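PDB 4ALY: P35 antigen from Borrelia burgdorferi, which is an outer surface lipoprotein of the Lyme disease spirochaete, critical to ensure infection after a tick bite. Local coordinates for residues Ser160-Leu165 with Thr239-Leu244; Lys200-Thr205 with Thr272-Pro277; Gln88-Asp93 with Glu131-Tyr136; Ile113-Asn116 with His122-Ser125; Glu143-Asn148 with Asp223-Ile228. All coordinates share one frame; numbering follows the deposited sequence.

Contact 1: Ser160-Leu165 with Thr239-Leu244; sequences SNYRGL and TDVSKL
Tyr162 and Ser242 face each other with their CA atoms 8.4 Å apart. Tyr162 stands just before helix 163-189, and Ser242 lies in the first turn of helix 241-250. The backbones do not bond to each other, and a single ring bridges the distance. CG of Tyr162 is anti to its carbonyl carbon (chi1 -55°), and the CB points toward helix 241-250. Tyr162 OH then meets Ser242 OG at 2.6 Å, a short hydrogen bond in which either hydroxyl could be the donor. Ser242 OG lies at the edge of the ring, near its plane. The start of helix 241-250 is shaped by Asp240, its N-cap. Lys243 N donates to Asp240 OD1 at 3.0 Å, a capping bond that reaches the carboxylate from above its plane. This holds the first turn that carries both Val241 and Ser242. The apolar part is small: Tyr162 CD2 touches Val241 CG2 at 3.8 Å, and the methyl comes in at a slant to the ring. Leu156 of helix 143-157 packs against both Tyr162 and Val241. The contact lies on the surface, and a bound sulfate ion, probably from the crystallisation liquor, is about 4 Å from the Tyr162 side chain.

Contact 2: Lys200-Thr205 with Thr272-Pro277; sequences KPNLET and TNILAP
Thr205, which touches Ile274 across the contact, is tied into its helix through Pro201 O. Thr205 N donates to Pro201 O at 3.1 Å, and Glu204 N adds a weak bond to the same oxygen at 3.2 Å. These bonds belong to the first turns of helix 200-233. No hydrogen bond crosses to 272-277, so the contact itself is made by carbon packing. The backbones are close, with Asn202 CA and Ile274 CA 6.2 Å apart. Ile274 carries its whole side of the contact with two branches. Its CG2 methyl, anti to the backbone N, rests on Asn202 CB at 3.6 Å and lies 4.0 Å from Asn202 ND2. Asn202 and Ile274 run past each other in opposite directions, so the methyl lies along the stem and amide of Asn202. The other branch, CG1 with CD1, reaches Thr205. Its chi2 of 158° stretches the chain and brings Ile274 CD1 to Thr205 CG2 at 3.8 Å, the two side chains neither parallel nor square to each other. This joins the start of the long helix 200-233 to the end of helix 254-275, near one end of the helical bundle. Ile274 is buried, and Leu198, in the loop before helix 200-233, also packs on it. Around the pair, Leu203 turns to Leu75 and Ile76 of helix 70-95, while Leu275 packs on Ile188 of helix 163-189. Thr272 OG1 is hydrogen-bonded to Lys187 NZ, a polar link between helices 254-275 and 163-189.

Contact 3: Gln88-Asp93 with Glu131-Tyr136; sequences QISEMD and ERRMLY
Arg133 reaches across from helix 129-137 to lie against Ser90 and Asp93 of helix 70-95. The packing is mostly between its chain and their carbons. The arginine chain sets out on the far side from its backbone N (chi1 -161°), and bends at chi2 and chi3 fold the guanidinium back over Ser90. Arg133 CD meets Asp93 CB at 3.8 Å. Ser90 lies over one face of the guanidinium: its CB is 3.8 Å from Arg133 NH2, and its backbone O sits over the same group, toward the rim. Met134 CB, from the arginine's own helix, lies near the rim of the opposite face.

The polar ends are settled by third parties. Arg133 NH1 and Asp93 OD2 are 4.8 Å apart and do not pair directly, but both are hydrogen-bonded to Thr137 OG1, while Arg133 NH2 forms a salt bridge with Glu182 OE1. The nearby opposite charge probably favours the ionised form of the buried aspartate.

Helix 163-189 flanks the junction, since its Glu182 also touches Ser90 and Met134, and on another side of helix 129-137 Leu135 and Tyr136 pack on Phe110 of helix 106-110.

Contact 4: Ile113-Asn116 with His122-Ser125; sequences IFFN and HFDS
Phe114 and His122 lay their rings against each other with the planes at 30° and the centroids 4.5 Å apart. The rings are offset, with little overlap. His122 CD2 lies over one face of the Phe114 ring, displaced toward its rim, and Phe114 CZ is 3.3 Å from His122 NE2. At its edge, and in its plane, the His122 ring meets Ile113 O. Phe115 and Phe123 meet differently. Their planes are almost parallel, at 5°, but the rings touch rim to rim, with Phe115 CD1 and Phe123 CE1 3.6 Å apart. Ile113 runs alongside Phe123, and its CG1 is 3.9 Å from Phe123 CB.

One backbone bond joins the two segments. Phe123 N donates to Ile113 O at 3.1 Å, and the donor is tilted 22° from the carbonyl plane. The same oxygen takes a CA-H...O contact from His122 CA. A type I beta turn follows from His122 to Ser125. Phe123 also meets Phe110 edge-to-face, as Phe115 does Phe175. Ile113 and Phe123 are buried, while Phe114 and His122 lie nearer the surface. The two loop segments are thus held mainly by apolar and aromatic packing, with one backbone bond and the weaker CA-H...O contact between them.

Contact 5: Glu143-Asn148 with Asp223-Ile228; sequences EGKIFN and DTDDLI
This is a surface contact between two helices, joining the first turns of helix 143-157 to the later part of the long helix 200-233 through Lys145, Asn148, Asp225 and Ile228. The short helical segments cross at 59°, with their axes 10.5 Å apart at closest approach. Side chains span the distance. Ile228 points at the other helix, and its CD1 rests against Lys145 and Asn148, one turn apart. Ile228 CD1 is 3.9 Å from Lys145 O and 4.0 Å from Asn148 CB. It also lies 4.1 Å from Lys145 CG, where the two side chains cross at about a right angle. The lysine chain starts out opposite its backbone N (chi1 178°), then bends at chi2 and chi3. The bends bring its amino end over to Asp225. Lys145 NZ and Asp225 OD1 form a salt bridge at 3.0 Å, although that oxygen is placed too close to the lysine carbons and its exact position is doubtful. On the same helix as Asp225, Thr224 and Leu227 pack on Leu149 of helix 143-157. Asp223, just before Thr224, pairs with Arg173 of helix 163-189. Lys145 also has a sulfate about 4 Å from its side chain, most likely a crystallisation additive. The chemistry is apolar packing round the tip of Ile228 beside a probable ion pair, whose attraction solvent near the surface probably weakens.

In the fold
From the N terminus, contact 3 opens on helix 70-95 and closes on helix 129-137. The smaller loop of contact 4 falls wholly within that span, and the two touch where Arg132 NH2 meets Phe123 O. The chain then opens contacts 5, 1 and 2 in turn and closes them in the same order, so each crosses the other two. Contact 5 ties helix 143-157 to helix 200-233. Contact 1 ties the start of helix 163-189 to that of helix 241-250. Contact 2, about 43 Å from contact 1 between centres, ties the start of helix 200-233 to the end of helix 254-275. Arg163 and Ile113 join contacts 1 and 4; Tyr136 and Ile146 join contacts 3 and 5.

Contact 1: Ser160-Leu165 with Thr239-Leu244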
# COMPACT_ATOMS: atom_id res chain seq x y z
N SER A 160 20.09 -13.10 -0.03
CA SER A 160 19.74 -12.76 -1.42
C SER A 160 18.76 -13.69 -2.02
O SER A 160 18.11 -13.28 -2.97
CB SER A 160 20.95 -12.86 -2.38
OG SER A 160 22.15 -12.64 -1.67
N ASN A 161 18.66 -14.97 -1.57
CA ASN A 161 17.53 -15.77 -2.07
C ASN A 161 16.21 -15.34 -1.55
O ASN A 161 15.18 -15.65 -2.16
CB ASN A 161 17.62 -17.23 -1.72
CG ASN A 161 18.78 -17.82 -2.32
OD1 ASN A 161 19.84 -17.89 -1.67
ND2 ASN A 161 18.69 -18.02 -3.63
N TYR A 162 16.20 -14.66 -0.40
CA TYR A 162 14.87 -14.25 0.16
C TYR A 162 14.56 -12.77 -0.05
O TYR A 162 13.48 -12.33 0.26
CB TYR A 162 14.80 -14.63 1.61
CG TYR A 162 15.09 -16.08 1.82
CD1 TYR A 162 14.59 -17.05 0.93
CD2 TYR A 162 15.87 -16.49 2.87
CE1 TYR A 162 14.85 -18.38 1.14
CE2 TYR A 162 16.17 -17.81 3.06
CZ TYR A 162 15.64 -18.75 2.20
OH TYR A 162 15.88 -20.08 2.45
N ARG A 163 15.50 -12.01 -0.57
CA ARG A 163 15.31 -10.56 -0.69
C ARG A 163 14.21 -10.20 -1.69
O ARG A 163 13.47 -9.21 -1.50
CB ARG A 163 16.62 -9.89 -1.08
CG ARG A 163 16.53 -8.42 -1.45
CD ARG A 163 17.88 -7.77 -1.44
NE ARG A 163 18.75 -8.22 -0.34
CZ ARG A 163 20.09 -8.28 -0.46
NH1 ARG A 163 20.68 -7.92 -1.58
NH2 ARG A 163 20.86 -8.68 0.52
N GLY A 164 14.05 -11.03 -2.73
CA GLY A 164 13.03 -10.75 -3.77
C GLY A 164 11.65 -10.70 -3.16
O GLY A 164 10.85 -9.76 -3.42
N LEU A 165 11.35 -11.69 -2.31
CA LEU A 165 10.01 -11.75 -1.73
C LEU A 165 9.70 -10.53 -0.79
O LEU A 165 8.55 -10.02 -0.80
CB LEU A 165 9.84 -13.04 -1.03
CG LEU A 165 8.50 -13.24 -0.37
CD1 LEU A 165 7.36 -13.22 -1.40
CD2 LEU A 165 8.61 -14.59 0.33
N THR A 239 15.56 -17.59 14.57
CA THR A 239 16.92 -18.16 14.37
C THR A 239 17.06 -18.95 13.05
O THR A 239 18.10 -19.48 12.76
CB THR A 239 17.28 -19.10 15.55
OG1 THR A 239 16.25 -20.09 15.67
CG2 THR A 239 17.35 -18.34 16.89
N ASP A 240 15.99 -19.07 12.28
CA ASP A 240 16.03 -19.88 11.08
C ASP A 240 15.39 -19.11 9.97
O ASP A 240 14.18 -19.16 9.81
CB ASP A 240 15.34 -21.26 11.28
CG ASP A 240 15.48 -22.17 10.05
OD1 ASP A 240 15.28 -21.73 8.91
OD2 ASP A 240 15.80 -23.34 10.21
N VAL A 241 16.21 -18.46 9.16
CA VAL A 241 15.69 -17.61 8.11
C VAL A 241 14.88 -18.34 7.02
O VAL A 241 13.94 -17.77 6.49
CB VAL A 241 16.82 -16.71 7.56
CG1 VAL A 241 17.95 -17.51 6.96
CG2 VAL A 241 16.24 -15.70 6.56
N SER A 242 15.16 -19.62 6.74
CA SER A 242 14.32 -20.38 5.81
C SER A 242 12.93 -20.53 6.32
O SER A 242 11.99 -20.46 5.53
CB SER A 242 14.87 -21.79 5.51
OG SER A 242 15.88 -21.68 4.51
N LYS A 243 12.77 -20.80 7.61
CA LYS A 243 11.42 -21.01 8.17
C LYS A 243 10.79 -19.63 8.12
O LYS A 243 9.66 -19.51 7.72
CB LYS A 243 11.46 -21.53 9.61
CG LYS A 243 12.18 -22.85 9.79
CD LYS A 243 11.55 -23.67 10.90
CE LYS A 243 11.75 -25.19 10.72
NZ LYS A 243 12.96 -25.63 11.45
N LEU A 244 11.58 -18.57 8.41
CA LEU A 244 11.06 -17.22 8.39
C LEU A 244 10.54 -16.96 6.98
O LEU A 244 9.39 -16.52 6.80
CB LEU A 244 12.06 -16.17 8.89
CG LEU A 244 11.50 -14.74 8.84
CD1 LEU A 244 10.15 -14.62 9.61
CD2 LEU A 244 12.49 -13.63 9.26

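Contact 2: Lys200-Thr205 with Thr272-Pro277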
# COMPACT_ATOMS: atom_id res chain seq x y z
N LYS A 200 -26.21 6.98 -11.23
CA LYS A 200 -25.97 6.39 -9.93
C LYS A 200 -25.33 4.97 -9.90
O LYS A 200 -24.66 4.62 -8.92
CB LYS A 200 -27.11 6.59 -8.89
CG LYS A 200 -27.83 5.30 -8.52
CD LYS A 200 -28.21 5.10 -7.07
CE LYS A 200 -28.99 3.77 -7.02
NZ LYS A 200 -29.12 3.11 -5.68
N PRO A 201 -25.51 4.13 -10.94
CA PRO A 201 -24.60 2.95 -11.01
C PRO A 201 -23.04 3.21 -10.91
O PRO A 201 -22.34 2.52 -10.14
CB PRO A 201 -24.99 2.31 -12.36
CG PRO A 201 -26.46 2.61 -12.47
CD PRO A 201 -26.72 3.93 -11.76
N ASN A 202 -22.53 4.17 -11.69
CA ASN A 202 -21.17 4.71 -11.57
C ASN A 202 -20.77 5.24 -10.17
O ASN A 202 -19.76 4.79 -9.59
CB ASN A 202 -20.99 5.82 -12.60
CG ASN A 202 -21.08 5.30 -14.04
OD1 ASN A 202 -21.23 4.11 -14.25
ND2 ASN A 202 -20.94 6.20 -15.02
N LEU A 203 -21.55 6.19 -9.63
CA LEU A 203 -21.42 6.60 -8.22
C LEU A 203 -21.37 5.44 -7.22
O LEU A 203 -20.66 5.52 -6.22
CB LEU A 203 -22.48 7.61 -7.81
CG LEU A 203 -22.53 8.92 -8.59
CD1 LEU A 203 -23.71 9.76 -8.13
CD2 LEU A 203 -21.25 9.73 -8.46
N GLU A 204 -22.06 4.34 -7.50
CA GLU A 204 -22.01 3.18 -6.59
C GLU A 204 -20.71 2.41 -6.69
O GLU A 204 -20.18 1.95 -5.68
CB GLU A 204 -23.18 2.17 -6.87
CG GLU A 204 -24.51 2.57 -6.27
CD GLU A 204 -24.47 2.64 -4.75
OE1 GLU A 204 -23.48 2.17 -4.15
OE2 GLU A 204 -25.42 3.18 -4.16
N THR A 205 -20.25 2.23 -7.93
CA THR A 205 -19.08 1.44 -8.18
C THR A 205 -17.87 2.17 -7.59
O THR A 205 -17.06 1.59 -6.84
CB THR A 205 -18.91 1.19 -9.69
OG1 THR A 205 -19.82 0.15 -10.06
CG2 THR A 205 -17.47 0.70 -10.02
N THR A 272 -10.89 5.79 -14.16
CA THR A 272 -10.66 6.68 -15.28
C THR A 272 -11.85 6.61 -16.22
O THR A 272 -12.26 7.67 -16.74
CB THR A 272 -9.39 6.32 -16.08
OG1 THR A 272 -8.31 6.11 -15.16
CG2 THR A 272 -9.04 7.45 -17.09
N ASN A 273 -12.37 5.38 -16.42
CA ASN A 273 -13.46 5.10 -17.37
C ASN A 273 -14.71 5.82 -16.87
O ASN A 273 -15.27 6.66 -17.57
CB ASN A 273 -13.81 3.60 -17.49
CG ASN A 273 -12.70 2.73 -18.09
OD1 ASN A 273 -11.79 3.19 -18.79
ND2 ASN A 273 -12.79 1.44 -17.83
N ILE A 274 -15.12 5.54 -15.64
CA ILE A 274 -16.23 6.29 -15.04
C ILE A 274 -16.05 7.81 -15.10
O ILE A 274 -17.03 8.52 -15.22
CB ILE A 274 -16.53 5.87 -13.60
CG1 ILE A 274 -17.04 4.43 -13.55
CG2 ILE A 274 -17.55 6.83 -12.97
CD1 ILE A 274 -16.87 3.76 -12.19
N LEU A 275 -14.81 8.30 -15.05
CA LEU A 275 -14.55 9.77 -14.98
C LEU A 275 -14.23 10.47 -16.33
O LEU A 275 -14.36 11.69 -16.47
CB LEU A 275 -13.47 10.09 -13.90
CG LEU A 275 -13.72 9.64 -12.43
CD1 LEU A 275 -12.57 10.04 -11.52
CD2 LEU A 275 -15.06 10.14 -11.87
N ALA A 276 -13.80 9.69 -17.33
CA ALA A 276 -13.62 10.20 -18.70
C ALA A 276 -14.77 11.14 -19.15
O ALA A 276 -14.50 12.28 -19.55
CB ALA A 276 -13.41 9.05 -19.69
N PRO A 277 -16.06 10.72 -19.01
CA PRO A 277 -17.10 11.61 -19.53
C PRO A 277 -17.26 12.98 -18.82
O PRO A 277 -17.97 13.83 -19.35
CB PRO A 277 -18.39 10.76 -19.44
CG PRO A 277 -17.91 9.35 -19.32
CD PRO A 277 -16.68 9.49 -18.46

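Contact 3: Gln88-Asp93 with Glu131-Tyr136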
# COMPACT_ATOMS: atom_id res chain seq x y z
N GLN A 88 -5.81 14.05 2.79
CA GLN A 88 -5.39 14.86 3.94
C GLN A 88 -4.31 14.08 4.65
O GLN A 88 -3.21 14.53 4.76
CB GLN A 88 -6.51 15.28 4.94
CG GLN A 88 -7.92 15.56 4.39
CD GLN A 88 -8.23 17.03 3.97
OE1 GLN A 88 -7.57 17.61 3.07
NE2 GLN A 88 -9.30 17.61 4.57
N ILE A 89 -4.66 12.89 5.11
CA ILE A 89 -3.74 11.88 5.63
C ILE A 89 -2.40 11.84 4.86
O ILE A 89 -1.34 11.96 5.45
CB ILE A 89 -4.41 10.50 5.66
CG1 ILE A 89 -5.56 10.49 6.69
CG2 ILE A 89 -3.41 9.42 6.03
CD1 ILE A 89 -6.43 9.19 6.71
N SER A 90 -2.44 11.74 3.54
CA SER A 90 -1.16 11.69 2.82
C SER A 90 -0.28 12.93 2.97
O SER A 90 0.95 12.78 2.92
CB SER A 90 -1.34 11.35 1.35
OG SER A 90 -1.44 12.52 0.61
N GLU A 91 -0.86 14.11 3.18
CA GLU A 91 -0.04 15.32 3.33
C GLU A 91 0.50 15.45 4.77
O GLU A 91 1.63 15.87 4.97
CB GLU A 91 -0.81 16.60 2.93
CG GLU A 91 -0.93 16.85 1.43
CD GLU A 91 -2.23 17.57 1.03
OE1 GLU A 91 -3.07 17.96 1.88
OE2 GLU A 91 -2.40 17.76 -0.18
N MET A 92 -0.32 15.06 5.73
CA MET A 92 0.07 15.03 7.14
C MET A 92 1.27 14.04 7.25
O MET A 92 2.36 14.42 7.73
CB MET A 92 -1.13 14.57 7.99
CG MET A 92 -1.32 15.12 9.41
SD MET A 92 -3.02 14.73 10.01
CE MET A 92 -4.05 15.85 9.05
N ASP A 93 1.07 12.79 6.79
CA ASP A 93 2.09 11.78 6.77
C ASP A 93 3.36 12.26 6.08
O ASP A 93 4.47 12.06 6.54
CB ASP A 93 1.60 10.51 6.12
CG ASP A 93 0.68 9.75 7.02
OD1 ASP A 93 0.57 10.21 8.19
OD2 ASP A 93 0.10 8.72 6.57
N GLU A 131 7.63 7.36 -2.48
CA GLU A 131 7.25 5.97 -2.46
C GLU A 131 7.51 5.32 -1.07
O GLU A 131 6.70 4.57 -0.51
CB GLU A 131 8.07 5.25 -3.51
CG GLU A 131 7.60 5.54 -4.90
CD GLU A 131 8.35 6.68 -5.55
OE1 GLU A 131 9.08 7.48 -4.89
OE2 GLU A 131 8.19 6.77 -6.78
N ARG A 132 8.61 5.67 -0.48
CA ARG A 132 8.79 5.28 0.87
C ARG A 132 7.60 5.74 1.80
O ARG A 132 7.03 4.93 2.55
CB ARG A 132 10.10 5.81 1.33
CG ARG A 132 11.19 4.81 1.41
CD ARG A 132 12.33 5.46 2.21
NE ARG A 132 13.14 5.77 1.09
CZ ARG A 132 13.72 6.91 0.78
NH1 ARG A 132 13.72 7.97 1.60
NH2 ARG A 132 14.41 6.88 -0.35
N ARG A 133 7.26 7.02 1.75
CA ARG A 133 6.14 7.63 2.50
C ARG A 133 4.81 6.84 2.29
O ARG A 133 4.11 6.43 3.29
CB ARG A 133 5.99 9.14 2.16
CG ARG A 133 5.17 9.96 3.21
CD ARG A 133 3.65 9.71 3.05
NE ARG A 133 3.23 9.93 1.68
CZ ARG A 133 2.11 9.43 1.19
NH1 ARG A 133 1.39 8.66 1.97
NH2 ARG A 133 1.73 9.65 -0.06
N MET A 134 4.51 6.53 1.02
CA MET A 134 3.27 5.77 0.67
C MET A 134 3.37 4.39 1.33
O MET A 134 2.44 3.89 1.88
CB MET A 134 3.11 5.65 -0.83
CG MET A 134 2.02 6.53 -1.44
SD MET A 134 2.40 6.88 -3.16
CE MET A 134 1.45 8.37 -3.50
N LEU A 135 4.55 3.80 1.32
CA LEU A 135 4.67 2.54 2.00
C LEU A 135 4.33 2.69 3.53
O LEU A 135 3.67 1.82 4.11
CB LEU A 135 6.08 2.03 1.82
CG LEU A 135 6.41 0.74 2.56
CD1 LEU A 135 5.50 -0.43 2.10
CD2 LEU A 135 7.91 0.47 2.27
N TYR A 136 4.80 3.78 4.17
CA TYR A 136 4.61 3.94 5.62
C TYR A 136 3.13 4.19 5.91
O TYR A 136 2.57 3.63 6.85
CB TYR A 136 5.45 5.12 6.16
CG TYR A 136 6.95 5.08 5.93
CD1 TYR A 136 7.66 3.88 5.92
CD2 TYR A 136 7.66 6.26 5.71
CE1 TYR A 136 9.04 3.84 5.75
CE2 TYR A 136 9.03 6.24 5.49
CZ TYR A 136 9.72 5.01 5.54
OH TYR A 136 11.11 4.98 5.36

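Contact 4: Ile113-Asn116 with His122-Ser125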
# COMPACT_ATOMS: atom_id res chain seq x y z
N ILE A 113 17.43 -3.05 -2.34
CA ILE A 113 16.41 -3.44 -3.28
C ILE A 113 16.16 -2.27 -4.24
O ILE A 113 16.53 -1.15 -3.92
CB ILE A 113 15.08 -3.78 -2.54
CG1 ILE A 113 14.60 -2.53 -1.76
CG2 ILE A 113 15.26 -5.03 -1.66
CD1 ILE A 113 13.14 -2.55 -1.38
N PHE A 114 15.52 -2.56 -5.38
CA PHE A 114 15.09 -1.58 -6.41
C PHE A 114 13.59 -1.47 -6.55
O PHE A 114 12.88 -2.46 -6.45
CB PHE A 114 15.62 -1.96 -7.77
CG PHE A 114 17.09 -2.06 -7.78
CD1 PHE A 114 17.86 -0.91 -7.86
CD2 PHE A 114 17.71 -3.30 -7.60
CE1 PHE A 114 19.24 -0.99 -7.80
CE2 PHE A 114 19.10 -3.37 -7.54
CZ PHE A 114 19.85 -2.22 -7.67
N PHE A 115 13.12 -0.28 -6.87
CA PHE A 115 11.71 -0.06 -6.96
C PHE A 115 11.08 -0.99 -8.00
O PHE A 115 10.13 -1.71 -7.71
CB PHE A 115 11.41 1.43 -7.24
CG PHE A 115 9.94 1.75 -7.23
CD1 PHE A 115 9.18 1.58 -6.08
CD2 PHE A 115 9.31 2.22 -8.37
CE1 PHE A 115 7.81 1.88 -6.09
CE2 PHE A 115 7.93 2.53 -8.38
CZ PHE A 115 7.18 2.36 -7.24
N ASN A 116 11.60 -0.94 -9.22
CA ASN A 116 11.13 -1.82 -10.31
C ASN A 116 12.36 -2.22 -11.11
O ASN A 116 13.43 -1.58 -10.97
CB ASN A 116 10.04 -1.17 -11.18
CG ASN A 116 10.44 0.20 -11.69
OD1 ASN A 116 11.62 0.44 -11.98
ND2 ASN A 116 9.50 1.11 -11.76
N HIS A 122 18.98 2.39 -5.53
CA HIS A 122 18.16 1.62 -4.58
C HIS A 122 17.06 2.48 -3.96
O HIS A 122 17.08 3.70 -4.03
CB HIS A 122 19.06 1.09 -3.49
CG HIS A 122 20.13 0.15 -4.00
ND1 HIS A 122 21.44 0.47 -4.00
CD2 HIS A 122 20.04 -1.14 -4.52
CE1 HIS A 122 22.15 -0.56 -4.49
NE2 HIS A 122 21.30 -1.53 -4.84
N PHE A 123 16.11 1.82 -3.32
CA PHE A 123 14.90 2.46 -2.77
C PHE A 123 15.17 3.40 -1.58
O PHE A 123 14.34 4.22 -1.21
CB PHE A 123 13.98 1.31 -2.40
CG PHE A 123 12.55 1.69 -2.16
CD1 PHE A 123 11.80 2.24 -3.14
CD2 PHE A 123 11.98 1.43 -0.94
CE1 PHE A 123 10.46 2.57 -2.87
CE2 PHE A 123 10.68 1.75 -0.68
CZ PHE A 123 9.91 2.29 -1.65
N ASP A 124 16.38 3.31 -1.03
CA ASP A 124 16.77 4.25 -0.01
C ASP A 124 17.09 5.63 -0.57
O ASP A 124 17.26 6.57 0.20
CB ASP A 124 17.92 3.72 0.88
CG ASP A 124 19.32 3.80 0.21
OD1 ASP A 124 19.47 3.63 -1.01
OD2 ASP A 124 20.29 3.99 0.95
N SER A 125 17.16 5.80 -1.89
CA SER A 125 17.63 7.09 -2.39
C SER A 125 16.60 8.29 -2.22
O SER A 125 15.40 8.05 -2.19
CB SER A 125 18.05 6.95 -3.87
OG SER A 125 17.82 8.23 -4.52

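Contact 5: Glu143-Asn148 with Asp223-Ile228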
# COMPACT_ATOMS: atom_id res chain seq x y z
N GLU A 143 4.57 4.05 13.34
CA GLU A 143 6.01 3.90 13.28
C GLU A 143 6.51 2.67 14.03
O GLU A 143 7.59 2.17 13.74
CB GLU A 143 6.68 5.18 13.74
CG GLU A 143 6.21 6.40 12.93
CD GLU A 143 6.76 7.71 13.45
OE1 GLU A 143 7.60 7.72 14.37
OE2 GLU A 143 6.33 8.77 12.96
N GLY A 144 5.72 2.19 15.01
CA GLY A 144 6.18 1.06 15.82
C GLY A 144 6.12 -0.27 15.06
O GLY A 144 7.03 -1.09 15.11
N LYS A 145 4.98 -0.47 14.43
CA LYS A 145 4.67 -1.56 13.57
C LYS A 145 5.63 -1.53 12.34
O LYS A 145 6.26 -2.56 11.98
CB LYS A 145 3.24 -1.35 13.16
CG LYS A 145 2.65 -2.35 12.20
CD LYS A 145 1.17 -2.51 12.57
CE LYS A 145 0.96 -2.59 14.11
NZ LYS A 145 -0.48 -2.45 14.47
N ILE A 146 5.82 -0.35 11.75
CA ILE A 146 6.77 -0.21 10.66
C ILE A 146 8.16 -0.65 11.07
O ILE A 146 8.83 -1.32 10.30
CB ILE A 146 6.79 1.21 10.13
CG1 ILE A 146 5.42 1.49 9.45
CG2 ILE A 146 7.93 1.39 9.11
CD1 ILE A 146 5.20 2.96 9.32
N PHE A 147 8.57 -0.30 12.28
CA PHE A 147 9.89 -0.56 12.73
C PHE A 147 10.03 -2.06 13.01
O PHE A 147 11.08 -2.63 12.69
CB PHE A 147 10.23 0.27 13.98
CG PHE A 147 11.55 -0.10 14.59
CD1 PHE A 147 12.72 0.31 14.00
CD2 PHE A 147 11.60 -1.00 15.68
CE1 PHE A 147 13.95 -0.09 14.55
CE2 PHE A 147 12.79 -1.40 16.23
CZ PHE A 147 13.99 -0.96 15.66
N ASN A 148 9.01 -2.67 13.66
CA ASN A 148 9.02 -4.11 14.04
C ASN A 148 8.97 -5.05 12.80
O ASN A 148 9.77 -5.99 12.72
CB ASN A 148 7.94 -4.45 15.10
CG ASN A 148 8.21 -3.78 16.47
OD1 ASN A 148 9.31 -3.92 17.04
ND2 ASN A 148 7.25 -3.00 16.96
N ASP A 223 -2.09 -9.16 7.89
CA ASP A 223 -1.00 -10.15 7.68
C ASP A 223 0.29 -9.65 8.33
O ASP A 223 1.11 -10.45 8.74
CB ASP A 223 -0.77 -10.52 6.20
CG ASP A 223 -1.94 -11.30 5.57
OD1 ASP A 223 -2.69 -11.97 6.30
OD2 ASP A 223 -2.11 -11.23 4.34
N THR A 224 0.41 -8.33 8.49
CA THR A 224 1.63 -7.68 8.97
C THR A 224 1.72 -7.89 10.42
O THR A 224 2.78 -8.24 10.93
CB THR A 224 1.62 -6.14 8.83
OG1 THR A 224 1.40 -5.78 7.50
CG2 THR A 224 2.93 -5.64 9.12
N ASP A 225 0.63 -7.61 11.11
CA ASP A 225 0.53 -7.82 12.55
C ASP A 225 0.71 -9.30 12.86
O ASP A 225 1.38 -9.61 13.82
CB ASP A 225 -0.86 -7.40 13.05
CG ASP A 225 -1.09 -5.88 12.95
OD1 ASP A 225 -0.14 -5.07 13.15
OD2 ASP A 225 -2.25 -5.49 12.73
N ASP A 226 0.15 -10.21 12.06
CA ASP A 226 0.24 -11.64 12.43
C ASP A 226 1.67 -12.11 12.30
O ASP A 226 2.15 -12.96 13.10
CB ASP A 226 -0.70 -12.55 11.61
CG ASP A 226 -2.18 -12.25 11.85
OD1 ASP A 226 -2.58 -11.79 12.94
OD2 ASP A 226 -2.99 -12.48 10.96
N LEU A 227 2.36 -11.54 11.30
CA LEU A 227 3.75 -11.91 11.05
C LEU A 227 4.58 -11.47 12.27
O LEU A 227 5.37 -12.25 12.78
CB LEU A 227 4.26 -11.25 9.76
CG LEU A 227 5.77 -11.53 9.60
CD1 LEU A 227 6.00 -13.07 9.55
CD2 LEU A 227 6.37 -10.77 8.40
N ILE A 228 4.36 -10.24 12.74
CA ILE A 228 5.02 -9.68 13.92
C ILE A 228 4.73 -10.60 15.12
O ILE A 228 5.67 -10.96 15.87
CB ILE A 228 4.50 -8.23 14.17
CG1 ILE A 228 5.01 -7.23 13.09
CG2 ILE A 228 4.78 -7.73 15.61
CD1 ILE A 228 4.59 -5.76 13.33